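Local atomic coordinates of transaminase (Bacillus megaterium, PDB entry 5G0A), a protein that probably transfers amino groups between amines and carbonyl compounds with S selectivity, using bound pyridoxal-5'-phosphate as cofactor. Residues E15-Y20 and Y31-I36; E37-D42 and L64-Q69; L53-Q58 and M441-S446; E355-S360 and Y384-I389. One frame throughout, in Å; residues are numbered along the deposited sequence.

Contact 1: residues E15-Y20 and Y31-I36; sequences EWDRKY and YQPVPI
Y31 meets D17 of helix 10-20 through a very short hydrogen bond, its OH donating to D17 OD1 at 2.5 Å. The carboxylate lies nearly in the plane of the phenol, 18° away from it, and OD1 sits at the ring edge rather than over a face. With CG anti to the backbone N (chi1 178°), the ring of Y31 projects to the helix. A water lies 2.7 Å from D17 OD2 and 3.2 Å from Y31 OH and can donate to either, and R23 adds a cation-pi contact to the ring. Two residues on, P33 brings CB to 3.7 Å from D17 OD1, while its CG lies over one face of the R18 guanidinium and its CD is 3.6 Å from R18 NE. Replacing R18 by an alanine would take away this flat cover and would probably leave that side of the P33 ring without its guanidinium partner. K14, one turn earlier, also touches P33. The pattern is that of a helix whose following chain folds back along it, here in an N-terminal arm that packs on the second subunit, consistent with the dimer interface of class-III aminotransferases.

Contact 2: residues E37-D42 and L64-Q69; sequences ESTEGD and LGQKNQ. Unlike the reference sequence in segment 64-69: Q69 (reference Pro).
A single antiparallel bridge joins the N-terminal part of a small mixed sheet, just past strand 38-40, to the loop that leads into helix 69-78. Its hydrogen-bonded pair is G41 and Q66: Q66 N donates to G41 O at 2.9 Å, and G41 N returns a bond to Q66 O at 3.0 Å. G41 takes a positive phi here, a conformation that favours glycine.

Side chains extend the join along strand 38-40. Q66 bends at chi2 (-84°), which folds its amide toward T39, and the two side chains cross at about a right angle. T39 OG1 donates to Q66 OE1 at 2.8 Å, arriving from above the carbonyl plane. The same oxygen also accepts from the backbone N of F84 of the second subunit, so the glutamine amide is gripped from both chains. K67 turns toward the T39 carbonyl instead: its chain kinks at chi3 (77°) and delivers NZ to T39 O at 2.8 Å, with a C=O...N angle of 156°. E40 OE2 is 4.9 Å from K67 NZ, too far for a bond, and the salt bridge of E40 is made with R51. Just beyond, N68 caps helix 69-78 through its OD1 and the backbone N of V71.

T39 is therefore held at both its hydroxyl and its carbonyl. The lysine would probably polarise that carbonyl, and the buried amide oxygen of Q66, with two donors, couples the loop to the subunit interface.

Contact 3: residues L53-Q58 and M441-S446; sequences LDFFNQ and MRIGAS
F55 lays its ring on A445, whose CB stands over the ring centre at 3.8 Å from the centroid, a CH-pi contact only 12° off the normal. I443 comes from a different direction, its CG2 reaching F55 CD2 at the ring edge, 3.8 Å away. A457 of helix 451-468 and V449 also touch the phenyl group. An alanine in place of F55 would lack the ring and would probably open a gap between A445, I443 and that helix. Backbone atoms reinforce the join: G444 N donates almost straight to F55 O at 3.1 Å, and a water lies within hydrogen-bonding distance of both F55 O and R442 O. Farther along, N57 packs its amide against the backbone of A445, and ND2 makes a weak bond of 3.1 Å to S446 OG. The firmer partners of these two polar groups are R277 for N57 OD1 and D42 for S446 OG. D54 OD1 accepts from F56 N, an Asx turn, while OD2 takes Q58 N and NE2 from opposite faces of its plane. The turn leads out of strand 51-54 toward residues 57-60, beside strand 440-443, a meeting of N- and C-terminal parts typical of the small domain of fold-type I aminotransferases.

Contact 4: residues E355-S360 and Y384-I389; sequences EQAKDS and YGLLWI. Unlike the reference sequence in segment 355-360: D359 (reference Asn).
This is a helix-to-hairpin contact in the C-terminal part of the fold, where one turn of helix 353-374 rests on the tight bend between strands 378-384 and 387-392. The bend is that of a two-residue beta-hairpin: Y384 and L387 bond to each other through both backbone pairs, which leaves G385 and L386 at its tip facing the helix.

G385 comes close with its CA, which makes a CA-H...O contact of 3.3 Å with A357 O, the angle at the hydrogen being 158°; its positive phi again suits glycine. L386 follows with one branch, CD2, which lies 3.7 Å from both CA and CB of A357 and 4.4 Å from S360 CB. Its CG stands beside the backbone N (chi1 -81°), an orientation that carries this branch to the helix. I364, one turn farther along, and V449 of a loop also touch the leucine.

A water bridges the two backbones, donating to K358 O at 2.9 Å and accepting from G385 N at 3.0 Å. Behind the bend, W388 NE1 donates to G385 O at 2.9 Å from above the carbonyl plane, and the backbone N of Y384 sits over one face of the indole. No direct hydrogen bond crosses between the segments: the join relies on apolar touch, a CA-H...O contact and the water, while the indole N-H probably helps to hold the G385 carbonyl in place.

Contacts 2, 3 and 4 form a continuous chain of touches, with neighbouring centres 13 Å and 12 Å apart. D42 carries contact 2 into contact 3 through two probable hydrogen bonds of 2.8 Å, D42 OD1 to S446 OG and D42 O to D54 N. Contact 3 passes to contact 4 across the three-stranded sheet, I443 N lying 2.9 Å from W388 O, and L386 packs beside S446. Contact 1 stands apart: it adjoins contact 2 in sequence, yet their centres are 22 Å apart, and what they share is the second subunit. In contact 3 the R442 side chain is about 9 Å from bound pyridoxal-5'-phosphate, near the site but not touching the cofactor.

Contact 1: residues E15-Y20 and Y31-I36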
loop_
_atom_site.group_PDB
_atom_site.type_symbol
_atom_site.label_atom_id
_atom_site.label_comp_id
_atom_site.label_asym_id
_atom_site.label_seq_id
_atom_site.Cartn_x
_atom_site.Cartn_y
_atom_site.Cartn_z
ATOM N N GLU B 15 33.766 -0.520 -26.646
ATOM C CA GLU B 15 34.002 -1.726 -25.869
ATOM C C GLU B 15 33.612 -1.490 -24.411
ATOM O O GLU B 15 32.896 -2.306 -23.814
ATOM C CB GLU B 15 35.476 -2.150 -25.977
ATOM C CG GLU B 15 35.884 -3.317 -25.091
ATOM C CD GLU B 15 37.376 -3.594 -25.172
ATOM O OE1 GLU B 15 37.837 -4.032 -26.251
ATOM O OE2 GLU B 15 38.091 -3.351 -24.170
ATOM N N TRP B 16 34.052 -0.357 -23.873
ATOM C CA TRP B 16 33.716 0.024 -22.491
ATOM C C TRP B 16 32.214 0.210 -22.308
ATOM O O TRP B 16 31.640 -0.195 -21.271
ATOM C CB TRP B 16 34.429 1.327 -22.086
ATOM C CG TRP B 16 35.928 1.238 -21.891
ATOM C CD1 TRP B 16 36.682 0.111 -21.678
ATOM C CD2 TRP B 16 36.834 2.340 -21.852
ATOM N NE1 TRP B 16 38.014 0.456 -21.527
ATOM C CE2 TRP B 16 38.133 1.813 -21.633
ATOM C CE3 TRP B 16 36.685 3.723 -22.009
ATOM C CZ2 TRP B 16 39.272 2.630 -21.545
ATOM C CZ3 TRP B 16 37.827 4.538 -21.925
ATOM C CH2 TRP B 16 39.102 3.978 -21.693
ATOM N N ASP B 17 31.599 0.857 -23.290
ATOM C CA ASP B 17 30.158 1.111 -23.283
ATOM C C ASP B 17 29.408 -0.225 -23.274
ATOM O O ASP B 17 28.488 -0.423 -22.487
ATOM C CB ASP B 17 29.792 1.988 -24.482
ATOM C CG ASP B 17 28.316 2.331 -24.549
ATOM O OD1 ASP B 17 27.538 1.476 -25.007
ATOM O OD2 ASP B 17 27.938 3.461 -24.178
ATOM N N ARG B 18 29.828 -1.168 -24.130
ATOM C CA ARG B 18 29.230 -2.510 -24.109
ATOM C C ARG B 18 29.406 -3.247 -22.770
ATOM O O ARG B 18 28.460 -3.848 -22.269
ATOM C CB ARG B 18 29.793 -3.381 -25.255
ATOM C CG ARG B 18 29.282 -3.036 -26.644
ATOM C CD ARG B 18 29.898 -3.982 -27.690
ATOM N NE ARG B 18 29.961 -3.368 -29.019
ATOM C CZ ARG B 18 31.075 -2.914 -29.606
ATOM N NH1 ARG B 18 32.264 -3.025 -29.020
ATOM N NH2 ARG B 18 30.996 -2.371 -30.809
ATOM N N LYS B 19 30.617 -3.203 -22.201
ATOM C CA LYS B 19 30.975 -4.039 -21.070
ATOM C C LYS B 19 30.546 -3.470 -19.718
ATOM O O LYS B 19 30.277 -4.228 -18.794
ATOM C CB LYS B 19 32.496 -4.286 -21.054
ATOM C CG LYS B 19 33.003 -5.201 -19.944
ATOM C CD LYS B 19 34.504 -5.443 -20.076
ATOM C CE LYS B 19 35.008 -6.400 -18.997
ATOM N NZ LYS B 19 36.496 -6.473 -18.924
ATOM N N TYR B 20 30.487 -2.149 -19.614
ATOM C CA TYR B 20 30.445 -1.515 -18.269
ATOM C C TYR B 20 29.188 -0.715 -17.961
ATOM O O TYR B 20 28.991 -0.315 -16.817
ATOM C CB TYR B 20 31.665 -0.634 -18.046
ATOM C CG TYR B 20 32.982 -1.395 -18.003
ATOM C CD1 TYR B 20 33.084 -2.594 -17.303
ATOM C CD2 TYR B 20 34.119 -0.892 -18.639
ATOM C CE1 TYR B 20 34.286 -3.290 -17.242
ATOM C CE2 TYR B 20 35.330 -1.590 -18.596
ATOM C CZ TYR B 20 35.396 -2.782 -17.894
ATOM O OH TYR B 20 36.577 -3.496 -17.821
ATOM N N TYR B 31 22.287 -5.113 -28.806
ATOM C CA TYR B 31 22.790 -3.755 -28.700
ATOM C C TYR B 31 23.998 -3.460 -29.578
ATOM O O TYR B 31 24.971 -4.202 -29.566
ATOM C CB TYR B 31 23.204 -3.481 -27.257
ATOM C CG TYR B 31 23.791 -2.103 -26.997
ATOM C CD1 TYR B 31 23.005 -0.956 -27.121
ATOM C CD2 TYR B 31 25.105 -1.959 -26.556
ATOM C CE1 TYR B 31 23.515 0.298 -26.837
ATOM C CE2 TYR B 31 25.629 -0.704 -26.275
ATOM C CZ TYR B 31 24.819 0.420 -26.413
ATOM O OH TYR B 31 25.330 1.673 -26.125
ATOM N N GLN B 32 23.929 -2.335 -30.286
ATOM C CA GLN B 32 25.092 -1.766 -30.960
ATOM C C GLN B 32 25.225 -0.311 -30.513
ATOM O O GLN B 32 24.289 0.462 -30.693
ATOM C CB GLN B 32 24.922 -1.827 -32.477
ATOM C CG GLN B 32 24.790 -3.237 -33.040
ATOM C CD GLN B 32 24.237 -3.263 -34.455
ATOM O OE1 GLN B 32 24.829 -3.863 -35.349
ATOM N NE2 GLN B 32 23.093 -2.619 -34.663
ATOM N N PRO B 33 26.371 0.050 -29.917
ATOM C CA PRO B 33 26.544 1.443 -29.451
ATOM C C PRO B 33 26.579 2.431 -30.609
ATOM O O PRO B 33 27.037 2.092 -31.711
ATOM C CB PRO B 33 27.872 1.431 -28.678
ATOM C CG PRO B 33 28.536 0.123 -28.995
ATOM C CD PRO B 33 27.563 -0.790 -29.684
ATOM N N VAL B 34 26.061 3.631 -30.367
ATOM C CA VAL B 34 26.016 4.681 -31.374
ATOM C C VAL B 34 26.768 5.875 -30.785
ATOM O O VAL B 34 26.178 6.699 -30.076
ATOM C CB VAL B 34 24.559 5.051 -31.780
ATOM C CG1 VAL B 34 24.532 6.211 -32.763
ATOM C CG2 VAL B 34 23.838 3.845 -32.392
ATOM N N PRO B 35 28.081 5.975 -31.079
ATOM C CA PRO B 35 28.844 7.076 -30.501
ATOM C C PRO B 35 28.543 8.436 -31.128
ATOM O O PRO B 35 28.455 8.582 -32.354
ATOM C CB PRO B 35 30.300 6.654 -30.717
ATOM C CG PRO B 35 30.264 5.784 -31.927
ATOM C CD PRO B 35 28.942 5.052 -31.856
ATOM N N ILE B 36 28.342 9.419 -30.263
ATOM C CA ILE B 36 28.197 10.808 -30.680
ATOM C C ILE B 36 29.332 11.625 -30.084
ATOM O O ILE B 36 29.456 11.744 -28.855
ATOM C CB ILE B 36 26.824 11.383 -30.264
ATOM C CG1 ILE B 36 25.690 10.526 -30.851
ATOM C CG2 ILE B 36 26.716 12.860 -30.647
ATOM C CD1 ILE B 36 25.667 10.464 -32.390
HETATM O O HOH W 1 25.327 4.274 -24.277
#

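Contact 2: residues E37-D42 and L64-Q69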
loop_
_atom_site.group_PDB
_atom_site.type_symbol
_atom_site.label_atom_id
_atom_site.label_comp_id
_atom_site.label_asym_id
_atom_site.label_seq_id
_atom_site.Cartn_x
_atom_site.Cartn_y
_atom_site.Cartn_z
ATOM N N GLU B 37 30.180 12.172 -30.961
ATOM C CA GLU B 37 31.370 12.941 -30.537
ATOM C C GLU B 37 31.084 14.393 -30.156
ATOM O O GLU B 37 31.762 14.963 -29.305
ATOM C CB GLU B 37 32.465 12.858 -31.637
ATOM C CG GLU B 37 33.761 13.645 -31.346
ATOM C CD GLU B 37 33.686 15.115 -31.723
ATOM O OE1 GLU B 37 32.985 15.476 -32.688
ATOM O OE2 GLU B 37 34.346 15.950 -31.047
ATOM N N SER B 38 30.108 15.009 -30.807
ATOM C CA SER B 38 29.773 16.405 -30.540
ATOM C C SER B 38 28.412 16.686 -31.136
ATOM O O SER B 38 27.859 15.854 -31.867
ATOM C CB SER B 38 30.852 17.387 -31.071
ATOM O OG SER B 38 30.984 17.272 -32.485
ATOM N N THR B 39 27.857 17.843 -30.797
ATOM C CA THR B 39 26.581 18.257 -31.358
ATOM C C THR B 39 26.637 19.725 -31.723
ATOM O O THR B 39 27.514 20.466 -31.261
ATOM C CB THR B 39 25.449 18.069 -30.329
ATOM O OG1 THR B 39 25.709 18.926 -29.210
ATOM C CG2 THR B 39 25.379 16.621 -29.861
ATOM N N GLU B 40 25.672 20.149 -32.534
ATOM C CA GLU B 40 25.596 21.535 -32.952
ATOM C C GLU B 40 24.247 21.805 -33.590
ATOM O O GLU B 40 23.890 21.153 -34.554
ATOM C CB GLU B 40 26.735 21.836 -33.956
ATOM C CG GLU B 40 26.686 23.242 -34.543
ATOM C CD GLU B 40 27.590 23.410 -35.758
ATOM O OE1 GLU B 40 27.173 23.021 -36.869
ATOM O OE2 GLU B 40 28.711 23.946 -35.601
ATOM N N GLY B 41 23.519 22.778 -33.050
ATOM C CA GLY B 41 22.207 23.150 -33.572
ATOM C C GLY B 41 21.245 21.974 -33.552
ATOM O O GLY B 41 20.914 21.465 -32.491
ATOM N N ASP B 42 20.826 21.513 -34.729
ATOM C CA ASP B 42 19.955 20.334 -34.812
ATOM C C ASP B 42 20.670 19.051 -35.215
ATOM O O ASP B 42 20.043 18.047 -35.548
ATOM C CB ASP B 42 18.750 20.626 -35.718
ATOM C CG ASP B 42 17.772 21.536 -35.053
ATOM O OD1 ASP B 42 17.077 21.087 -34.110
ATOM O OD2 ASP B 42 17.726 22.720 -35.432
ATOM N N LEU B 64 16.624 25.107 -27.040
ATOM C CA LEU B 64 17.424 26.229 -27.545
ATOM C C LEU B 64 18.324 25.866 -28.729
ATOM O O LEU B 64 18.904 26.760 -29.367
ATOM C CB LEU B 64 18.282 26.792 -26.413
ATOM C CG LEU B 64 18.635 28.284 -26.499
ATOM C CD1 LEU B 64 17.422 29.135 -26.103
ATOM C CD2 LEU B 64 19.799 28.550 -25.567
ATOM N N GLY B 65 18.435 24.574 -29.027
ATOM C CA GLY B 65 19.476 24.062 -29.923
ATOM C C GLY B 65 20.675 23.493 -29.176
ATOM O O GLY B 65 20.982 23.883 -28.050
ATOM N N GLN B 66 21.364 22.562 -29.827
ATOM C CA GLN B 66 22.520 21.913 -29.243
ATOM C C GLN B 66 23.689 22.862 -29.167
ATOM O O GLN B 66 24.012 23.528 -30.165
ATOM C CB GLN B 66 22.950 20.737 -30.125
ATOM C CG GLN B 66 21.989 19.547 -30.110
ATOM C CD GLN B 66 22.231 18.610 -28.943
ATOM O OE1 GLN B 66 23.141 18.828 -28.121
ATOM N NE2 GLN B 66 21.434 17.547 -28.873
ATOM N N LYS B 67 24.341 22.893 -28.011
ATOM C CA LYS B 67 25.639 23.604 -27.866
ATOM C C LYS B 67 25.524 25.063 -28.285
ATOM O O LYS B 67 26.296 25.595 -29.115
ATOM C CB LYS B 67 26.760 22.854 -28.621
ATOM C CG LYS B 67 28.180 23.208 -28.165
ATOM C CD LYS B 67 29.237 22.452 -28.966
ATOM C CE LYS B 67 29.444 23.040 -30.358
ATOM N NZ LYS B 67 29.920 21.967 -31.300
ATOM N N ASN B 68 24.539 25.730 -27.706
ATOM C CA ASN B 68 24.391 27.157 -27.893
ATOM C C ASN B 68 25.574 27.872 -27.251
ATOM O O ASN B 68 25.871 27.693 -26.068
ATOM C CB ASN B 68 23.075 27.633 -27.279
ATOM C CG ASN B 68 22.930 29.139 -27.330
ATOM O OD1 ASN B 68 23.439 29.845 -26.464
ATOM N ND2 ASN B 68 22.201 29.636 -28.316
ATOM N N GLN B 69 26.251 28.698 -28.051
ATOM C CA GLN B 69 27.464 29.366 -27.593
ATOM C C GLN B 69 27.247 30.316 -26.437
ATOM O O GLN B 69 28.097 30.393 -25.544
ATOM C CB GLN B 69 28.144 30.076 -28.772
ATOM C CG GLN B 69 28.566 29.067 -29.829
ATOM C CD GLN B 69 29.438 27.962 -29.254
ATOM O OE1 GLN B 69 29.054 26.786 -29.243
ATOM N NE2 GLN B 69 30.604 28.343 -28.725
#

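Contact 3: residues L53-Q58 and M441-S446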
loop_
_atom_site.group_PDB
_atom_site.type_symbol
_atom_site.label_atom_id
_atom_site.label_comp_id
_atom_site.label_asym_id
_atom_site.label_seq_id
_atom_site.Cartn_x
_atom_site.Cartn_y
_atom_site.Cartn_z
ATOM N N LEU B 53 20.628 14.679 -38.635
ATOM C CA LEU B 53 19.667 15.718 -38.299
ATOM C C LEU B 53 18.643 15.118 -37.327
ATOM O O LEU B 53 17.977 14.127 -37.632
ATOM C CB LEU B 53 18.964 16.241 -39.576
ATOM C CG LEU B 53 17.823 17.236 -39.360
ATOM C CD1 LEU B 53 18.269 18.496 -38.617
ATOM C CD2 LEU B 53 17.187 17.591 -40.714
ATOM N N ASP B 54 18.548 15.702 -36.135
ATOM C CA ASP B 54 17.848 15.034 -35.040
ATOM C C ASP B 54 16.426 15.576 -34.859
ATOM O O ASP B 54 16.228 16.557 -34.154
ATOM C CB ASP B 54 18.651 15.221 -33.738
ATOM C CG ASP B 54 18.034 14.480 -32.561
ATOM O OD1 ASP B 54 17.174 13.597 -32.774
ATOM O OD2 ASP B 54 18.415 14.805 -31.424
ATOM N N PHE B 55 15.442 14.942 -35.500
ATOM C CA PHE B 55 14.064 15.382 -35.327
ATOM C C PHE B 55 13.332 14.634 -34.200
ATOM O O PHE B 55 12.099 14.509 -34.216
ATOM C CB PHE B 55 13.283 15.434 -36.665
ATOM C CG PHE B 55 13.249 16.807 -37.279
ATOM C CD1 PHE B 55 14.437 17.491 -37.548
ATOM C CD2 PHE B 55 12.035 17.435 -37.574
ATOM C CE1 PHE B 55 14.426 18.770 -38.091
ATOM C CE2 PHE B 55 12.015 18.712 -38.138
ATOM C CZ PHE B 55 13.212 19.384 -38.387
ATOM N N PHE B 56 14.113 14.144 -33.231
ATOM C CA PHE B 56 13.592 13.863 -31.879
ATOM C C PHE B 56 13.980 14.963 -30.898
ATOM O O PHE B 56 13.406 15.015 -29.795
ATOM C CB PHE B 56 14.124 12.550 -31.332
ATOM C CG PHE B 56 13.659 11.347 -32.094
ATOM C CD1 PHE B 56 12.432 10.769 -31.825
ATOM C CD2 PHE B 56 14.463 10.796 -33.090
ATOM C CE1 PHE B 56 12.001 9.661 -32.535
ATOM C CE2 PHE B 56 14.046 9.682 -33.800
ATOM C CZ PHE B 56 12.807 9.114 -33.524
ATOM N N ASN B 57 14.952 15.814 -31.279
ATOM C CA ASN B 57 15.548 16.818 -30.361
ATOM C C ASN B 57 15.950 16.073 -29.066
ATOM O O ASN B 57 15.682 16.532 -27.950
ATOM C CB ASN B 57 14.554 17.978 -30.099
ATOM C CG ASN B 57 15.219 19.250 -29.597
ATOM O OD1 ASN B 57 14.730 19.877 -28.662
ATOM N ND2 ASN B 57 16.324 19.667 -30.242
ATOM N N GLN B 58 16.612 14.933 -29.260
ATOM C CA GLN B 58 16.917 13.924 -28.202
ATOM C C GLN B 58 15.647 13.362 -27.561
ATOM O O GLN B 58 15.124 12.362 -28.028
ATOM C CB GLN B 58 17.906 14.464 -27.151
ATOM C CG GLN B 58 19.285 14.716 -27.784
ATOM C CD GLN B 58 19.879 13.412 -28.279
ATOM O OE1 GLN B 58 20.196 12.536 -27.495
ATOM N NE2 GLN B 58 20.024 13.277 -29.602
ATOM N N MET B 441 3.819 8.931 -34.780
ATOM C CA MET B 441 5.044 9.697 -34.827
ATOM C C MET B 441 4.989 10.808 -33.813
ATOM O O MET B 441 3.929 11.372 -33.582
ATOM C CB MET B 441 5.144 10.310 -36.190
ATOM C CG MET B 441 4.831 9.262 -37.219
ATOM S SD MET B 441 6.384 8.760 -37.910
ATOM C CE MET B 441 6.409 10.140 -39.039
ATOM N N ARG B 442 6.156 11.140 -33.258
ATOM C CA ARG B 442 6.300 12.222 -32.298
ATOM C C ARG B 442 7.522 13.009 -32.762
ATOM O O ARG B 442 8.664 12.567 -32.606
ATOM C CB ARG B 442 6.521 11.673 -30.880
ATOM C CG ARG B 442 6.160 12.663 -29.773
ATOM C CD ARG B 442 4.662 12.559 -29.526
ATOM N NE ARG B 442 4.077 13.382 -28.464
ATOM C CZ ARG B 442 3.492 14.561 -28.669
ATOM N NH1 ARG B 442 3.488 15.105 -29.889
ATOM N NH2 ARG B 442 2.917 15.201 -27.658
ATOM N N ILE B 443 7.258 14.168 -33.342
ATOM C CA ILE B 443 8.276 14.906 -34.081
ATOM C C ILE B 443 8.616 16.168 -33.331
ATOM O O ILE B 443 7.720 16.903 -32.940
ATOM C CB ILE B 443 7.763 15.243 -35.505
ATOM C CG1 ILE B 443 7.515 13.944 -36.284
ATOM C CG2 ILE B 443 8.766 16.122 -36.263
ATOM C CD1 ILE B 443 6.699 14.119 -37.543
ATOM N N GLY B 444 9.916 16.426 -33.148
ATOM C CA GLY B 444 10.365 17.657 -32.510
ATOM C C GLY B 444 11.775 18.030 -32.928
ATOM O O GLY B 444 12.576 17.165 -33.227
ATOM N N ALA B 445 12.056 19.327 -32.957
ATOM C CA ALA B 445 13.399 19.833 -33.217
ATOM C C ALA B 445 13.633 21.010 -32.286
ATOM O O ALA B 445 12.799 21.273 -31.423
ATOM C CB ALA B 445 13.537 20.238 -34.695
ATOM N N SER B 446 14.758 21.718 -32.436
ATOM C CA SER B 446 14.979 22.911 -31.615
ATOM C C SER B 446 14.011 23.995 -32.071
ATOM O O SER B 446 13.531 23.959 -33.218
ATOM C CB SER B 446 16.433 23.371 -31.722
ATOM O OG SER B 446 17.336 22.273 -31.563
HETATM O O HOH W 2 10.506 12.132 -34.666
#

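Contact 4: residues E355-S360 and Y384-I389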
loop_
_atom_site.group_PDB
_atom_site.type_symbol
_atom_site.label_atom_id
_atom_site.label_comp_id
_atom_site.label_asym_id
_atom_site.label_seq_id
_atom_site.Cartn_x
_atom_site.Cartn_y
_atom_site.Cartn_z
ATOM N N GLU B 355 8.287 32.785 -30.289
ATOM C CA GLU B 355 7.697 33.274 -31.528
ATOM C C GLU B 355 8.220 32.502 -32.749
ATOM O O GLU B 355 7.441 32.123 -33.640
ATOM C CB GLU B 355 7.935 34.783 -31.625
ATOM C CG GLU B 355 7.132 35.608 -30.608
ATOM C CD GLU B 355 7.647 35.537 -29.174
ATOM O OE1 GLU B 355 8.863 35.355 -28.949
ATOM O OE2 GLU B 355 6.825 35.678 -28.250
ATOM N N GLN B 356 9.529 32.212 -32.774
ATOM C CA GLN B 356 10.122 31.371 -33.816
ATOM C C GLN B 356 9.468 29.982 -33.908
ATOM O O GLN B 356 9.262 29.448 -34.993
ATOM C CB GLN B 356 11.633 31.194 -33.604
ATOM C CG GLN B 356 12.499 32.395 -33.942
ATOM C CD GLN B 356 13.993 32.090 -33.791
ATOM O OE1 GLN B 356 14.691 32.728 -33.001
ATOM N NE2 GLN B 356 14.477 31.105 -34.527
ATOM N N ALA B 357 9.167 29.390 -32.749
ATOM C CA ALA B 357 8.581 28.057 -32.694
ATOM C C ALA B 357 7.152 28.058 -33.244
ATOM O O ALA B 357 6.784 27.159 -33.968
ATOM C CB ALA B 357 8.579 27.539 -31.259
ATOM N N LYS B 358 6.359 29.050 -32.849
ATOM C CA LYS B 358 4.996 29.202 -33.386
ATOM C C LYS B 358 5.044 29.250 -34.918
ATOM O O LYS B 358 4.339 28.496 -35.592
ATOM C CB LYS B 358 4.321 30.458 -32.832
ATOM C CG LYS B 358 2.914 30.691 -33.405
ATOM C CD LYS B 358 2.249 31.944 -32.866
ATOM C CE LYS B 358 0.801 32.037 -33.347
ATOM N NZ LYS B 358 0.043 33.127 -32.656
ATOM N N ASP B 359 5.897 30.131 -35.451
ATOM C CA ASP B 359 6.071 30.307 -36.911
ATOM C C ASP B 359 6.461 29.025 -37.618
ATOM O O ASP B 359 5.863 28.658 -38.626
ATOM C CB ASP B 359 7.143 31.368 -37.200
ATOM C CG ASP B 359 6.570 32.720 -37.517
ATOM O OD1 ASP B 359 6.169 32.939 -38.689
ATOM O OD2 ASP B 359 6.558 33.584 -36.615
ATOM N N SER B 360 7.485 28.343 -37.099
ATOM C CA SER B 360 7.941 27.086 -37.689
ATOM C C SER B 360 6.916 25.948 -37.592
ATOM O O SER B 360 6.869 25.076 -38.442
ATOM C CB SER B 360 9.299 26.684 -37.106
ATOM O OG SER B 360 10.282 27.655 -37.451
ATOM N N TYR B 384 1.610 21.719 -32.604
ATOM C CA TYR B 384 1.878 23.141 -32.485
ATOM C C TYR B 384 3.370 23.323 -32.201
ATOM O O TYR B 384 4.025 22.396 -31.718
ATOM C CB TYR B 384 1.009 23.831 -31.412
ATOM C CG TYR B 384 0.647 23.029 -30.159
ATOM C CD1 TYR B 384 1.441 21.976 -29.704
ATOM C CD2 TYR B 384 -0.482 23.374 -29.410
ATOM C CE1 TYR B 384 1.099 21.264 -28.553
ATOM C CE2 TYR B 384 -0.820 22.680 -28.256
ATOM C CZ TYR B 384 -0.020 21.637 -27.830
ATOM O OH TYR B 384 -0.360 20.941 -26.687
ATOM N N GLY B 385 3.910 24.496 -32.524
ATOM C CA GLY B 385 5.336 24.775 -32.269
ATOM C C GLY B 385 6.222 23.687 -32.831
ATOM O O GLY B 385 6.117 23.341 -34.010
ATOM N N LEU B 386 7.110 23.142 -31.989
ATOM C CA LEU B 386 7.939 22.010 -32.386
ATOM C C LEU B 386 7.542 20.705 -31.662
ATOM O O LEU B 386 8.394 19.977 -31.134
ATOM C CB LEU B 386 9.426 22.329 -32.135
ATOM C CG LEU B 386 10.181 23.172 -33.185
ATOM C CD1 LEU B 386 10.224 22.485 -34.542
ATOM C CD2 LEU B 386 9.610 24.586 -33.293
ATOM N N LEU B 387 6.246 20.402 -31.654
ATOM C CA LEU B 387 5.760 19.152 -31.083
ATOM C C LEU B 387 4.586 18.653 -31.931
ATOM O O LEU B 387 3.494 19.230 -31.896
ATOM C CB LEU B 387 5.327 19.361 -29.622
ATOM C CG LEU B 387 4.912 18.096 -28.833
ATOM C CD1 LEU B 387 6.063 17.098 -28.694
ATOM C CD2 LEU B 387 4.375 18.490 -27.470
ATOM N N TRP B 388 4.824 17.597 -32.696
ATOM C CA TRP B 388 3.828 17.120 -33.658
ATOM C C TRP B 388 3.563 15.632 -33.485
ATOM O O TRP B 388 4.485 14.844 -33.260
ATOM C CB TRP B 388 4.229 17.506 -35.109
ATOM C CG TRP B 388 4.161 19.004 -35.284
ATOM C CD1 TRP B 388 5.141 19.910 -35.011
ATOM C CD2 TRP B 388 3.027 19.761 -35.713
ATOM N NE1 TRP B 388 4.683 21.185 -35.233
ATOM C CE2 TRP B 388 3.389 21.118 -35.674
ATOM C CE3 TRP B 388 1.738 19.419 -36.142
ATOM C CZ2 TRP B 388 2.511 22.135 -36.039
ATOM C CZ3 TRP B 388 0.868 20.426 -36.492
ATOM C CH2 TRP B 388 1.254 21.763 -36.446
ATOM N N ILE B 389 2.285 15.261 -33.533
ATOM C CA ILE B 389 1.919 13.864 -33.617
ATOM C C ILE B 389 1.418 13.614 -35.027
ATOM O O ILE B 389 0.750 14.470 -35.597
ATOM C CB ILE B 389 0.790 13.460 -32.634
ATOM C CG1 ILE B 389 -0.425 14.377 -32.788
ATOM C CG2 ILE B 389 1.288 13.425 -31.196
ATOM C CD1 ILE B 389 -1.747 13.639 -32.731
HETATM O O HOH W 3 2.591 26.635 -34.237
#